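Local coordinates for putative branched-chain amino acid ABC transporter, periplasmic branched-chain amino acid-binding protein (Pseudomonas protegens Pf-5, PDB 4RU0) that probably binds branched-chain amino acids or related small solutes in the periplasm for uptake by an ABC transporter, at residues A141-V146 against E427-F432. Residues are numbered along the deposited sequence; the frame is centred on the assembly and turned at random.
Sequences ATDGTV and EKAAAF
Val146 and Asp143 close over Ala429 in a small, buried, mainly apolar contact between the loop joining strands 131-132 and 150-151 and the C-terminal helix 418-435. It illustrates how a turn that holds its own shape can be laid against a helix through a few carbon atoms. At the centre lies the methyl of Ala429, whose CB is 3.7 Å from Asp143 CB and 4.1 Å from Val146 CG2; the small side chain lets the backbones approach, 6.3 Å between the CA atoms of Val146 and Ala429. Both methyls of Val146 lie against Ala429 O, CG1 at 3.4 Å and CG2 at 3.6 Å. With CG1 anti to the backbone N (chi1 173°), that branch also comes 3.9 Å from CD2 of Phe432, meeting the ring obliquely. Phe432 in turn packs against Phe147, and Val146 also touches Ala433.

The CB of Asp143 faces the helix, while OD1 accepts the backbone N-H of Thr145 at 3.1 Å, on the anti side of the carboxylate and 33° out of its plane. Thr145 OG1 also lies by OD1, at a distance too short to be relied on, and the bond from Val146 N to Asp143 O (3.1 Å) closes the turn. The other oxygen, OD2, turns to the helix, lying beside the Ala429 methyl and making a long, weak ion pair with Arg422. An alanine in place of Asp143 would keep the CB contact but would probably leave the Thr145 N-H without its acceptor and the turn less firmly held against Ala429. Backbone bonding of Thr145 with Arg441 ties the loop to the chain beyond the helix. This is an Asx turn docked on a C-terminal helix within a periplasmic-binding-protein fold of the leucine-binding family.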
ATOM      1  N   ALA A 141       0.037  12.930  -5.703  1.00 27.27           N
ATOM      2  CA  ALA A 141       1.258  12.532  -6.393  1.00 27.33           C
ATOM      3  C   ALA A 141       0.954  11.487  -7.466  1.00 32.41           C
ATOM      4  O   ALA A 141       1.861  10.996  -8.144  1.00 31.48           O
ATOM      5  CB  ALA A 141       2.291  12.011  -5.411  1.00 26.12           C
ATOM      6  N   THR A 142      -0.322  11.147  -7.619  1.00 28.43           N
ATOM      7  CA  THR A 142      -0.759  10.354  -8.760  1.00 29.58           C
ATOM      8  C   THR A 142      -0.407  11.100 -10.046  1.00 31.13           C
ATOM      9  O   THR A 142       0.010  10.495 -11.038  1.00 35.37           O
ATOM     10  CB  THR A 142      -2.273  10.070  -8.720  1.00 29.97           C
ATOM     11  OG1 THR A 142      -2.615   9.415  -7.492  1.00 28.73           O
ATOM     12  CG2 THR A 142      -2.683   9.183  -9.883  1.00 31.36           C
ATOM     13  N   ASP A 143      -0.573  12.421 -10.015  1.00 23.45           N
ATOM     14  CA  ASP A 143      -0.230  13.277 -11.146  1.00 25.09           C
ATOM     15  C   ASP A 143       1.274  13.530 -11.174  1.00 30.03           C
ATOM     16  O   ASP A 143       1.769  14.472 -10.555  1.00 28.98           O
ATOM     17  CB  ASP A 143      -0.996  14.603 -11.068  1.00 25.22           C
ATOM     18  CG  ASP A 143      -0.899  15.428 -12.352  1.00 37.02           C
ATOM     19  OD1 ASP A 143      -0.023  15.150 -13.201  1.00 33.14           O
ATOM     20  OD2 ASP A 143      -1.706  16.372 -12.509  1.00 36.48           O
ATOM     21  N   GLY A 144       1.998  12.694 -11.907  1.00 30.43           N
ATOM     22  CA  GLY A 144       3.440  12.820 -11.985  1.00 30.25           C
ATOM     23  C   GLY A 144       3.939  14.031 -12.750  1.00 30.85           C
ATOM     24  O   GLY A 144       5.147  14.250 -12.828  1.00 28.96           O
ATOM     25  N   THR A 145       3.033  14.823 -13.319  1.00 28.77           N
ATOM     26  CA  THR A 145       3.453  16.059 -13.977  1.00 36.70           C
ATOM     27  C   THR A 145       3.774  17.102 -12.919  1.00 33.75           C
ATOM     28  O   THR A 145       4.504  18.058 -13.178  1.00 31.61           O
ATOM     29  CB  THR A 145       2.385  16.624 -14.944  1.00 38.14           C
ATOM     30  OG1 THR A 145       1.234  17.059 -14.204  1.00 30.97           O
ATOM     31  CG2 THR A 145       1.985  15.584 -15.975  1.00 33.72           C
ATOM     32  N   VAL A 146       3.218  16.912 -11.726  1.00 30.23           N
ATOM     33  CA  VAL A 146       3.466  17.821 -10.611  1.00 31.80           C
ATOM     34  C   VAL A 146       4.410  17.159  -9.610  1.00 24.50           C
ATOM     35  O   VAL A 146       5.167  17.832  -8.912  1.00 24.21           O
ATOM     36  CB  VAL A 146       2.148  18.240  -9.933  1.00 25.20           C
ATOM     37  CG1 VAL A 146       2.402  19.051  -8.669  1.00 24.36           C
ATOM     38  CG2 VAL A 146       1.298  19.043 -10.911  1.00 27.03           C
ATOM     39  N   GLU A 427      -7.265  18.527  -9.788  1.00 35.31           N
ATOM     40  CA  GLU A 427      -7.482  19.734  -8.996  1.00 29.91           C
ATOM     41  C   GLU A 427      -6.483  19.858  -7.849  1.00 31.41           C
ATOM     42  O   GLU A 427      -5.858  20.902  -7.663  1.00 28.97           O
ATOM     43  CB  GLU A 427      -8.901  19.755  -8.432  1.00 35.19           C
ATOM     44  CG  GLU A 427      -9.146  20.917  -7.478  1.00 51.20           C
ATOM     45  CD  GLU A 427     -10.024  20.535  -6.301  1.00 63.32           C
ATOM     46  OE1 GLU A 427     -11.180  20.107  -6.524  1.00 66.63           O
ATOM     47  OE2 GLU A 427      -9.555  20.666  -5.148  1.00 72.78           O
ATOM     48  N   LYS A 428      -6.346  18.784  -7.083  1.00 27.35           N
ATOM     49  CA  LYS A 428      -5.491  18.778  -5.905  1.00 31.14           C
ATOM     50  C   LYS A 428      -4.020  18.995  -6.282  1.00 29.83           C
ATOM     51  O   LYS A 428      -3.314  19.766  -5.636  1.00 33.51           O
ATOM     52  CB  LYS A 428      -5.674  17.464  -5.145  1.00 28.57           C
ATOM     53  CG  LYS A 428      -5.118  17.461  -3.729  1.00 42.16           C
ATOM     54  CD  LYS A 428      -5.709  16.297  -2.930  1.00 47.73           C
ATOM     55  CE  LYS A 428      -5.250  16.312  -1.478  1.00 49.85           C
ATOM     56  NZ  LYS A 428      -6.018  15.316  -0.673  1.00 52.43           N
ATOM     57  N   ALA A 429      -3.569  18.323  -7.338  1.00 26.86           N
ATOM     58  CA  ALA A 429      -2.192  18.451  -7.800  1.00 27.15           C
ATOM     59  C   ALA A 429      -1.903  19.841  -8.358  1.00 32.25           C
ATOM     60  O   ALA A 429      -0.768  20.317  -8.293  1.00 31.43           O
ATOM     61  CB  ALA A 429      -1.887  17.397  -8.850  1.00 27.69           C
ATOM     62  N   ALA A 430      -2.924  20.485  -8.916  1.00 29.16           N
ATOM     63  CA  ALA A 430      -2.749  21.802  -9.518  1.00 30.45           C
ATOM     64  C   ALA A 430      -2.662  22.865  -8.438  1.00 30.17           C
ATOM     65  O   ALA A 430      -1.859  23.795  -8.535  1.00 30.75           O
ATOM     66  CB  ALA A 430      -3.884  22.110 -10.484  1.00 31.88           C
ATOM     67  N   ALA A 431      -3.497  22.724  -7.413  1.00 29.43           N
ATOM     68  CA  ALA A 431      -3.441  23.609  -6.253  1.00 29.26           C
ATOM     69  C   ALA A 431      -2.047  23.561  -5.629  1.00 33.16           C
ATOM     70  O   ALA A 431      -1.476  24.595  -5.283  1.00 34.23           O
ATOM     71  CB  ALA A 431      -4.499  23.224  -5.235  1.00 28.57           C
ATOM     72  N   PHE A 432      -1.507  22.351  -5.506  1.00 27.91           N
ATOM     73  CA  PHE A 432      -0.162  22.143  -4.984  1.00 28.91           C
ATOM     74  C   PHE A 432       0.887  22.802  -5.873  1.00 27.77           C
ATOM     75  O   PHE A 432       1.789  23.475  -5.379  1.00 27.87           O
ATOM     76  CB  PHE A 432       0.135  20.644  -4.848  1.00 26.00           C
ATOM     77  CG  PHE A 432       1.455  20.345  -4.195  1.00 25.55           C
ATOM     78  CD1 PHE A 432       1.537  20.164  -2.821  1.00 24.90           C
ATOM     79  CD2 PHE A 432       2.614  20.233  -4.953  1.00 25.96           C
ATOM     80  CE1 PHE A 432       2.751  19.889  -2.214  1.00 24.70           C
ATOM     81  CE2 PHE A 432       3.840  19.958  -4.351  1.00 25.69           C
ATOM     82  CZ  PHE A 432       3.906  19.783  -2.981  1.00 25.08           C
TER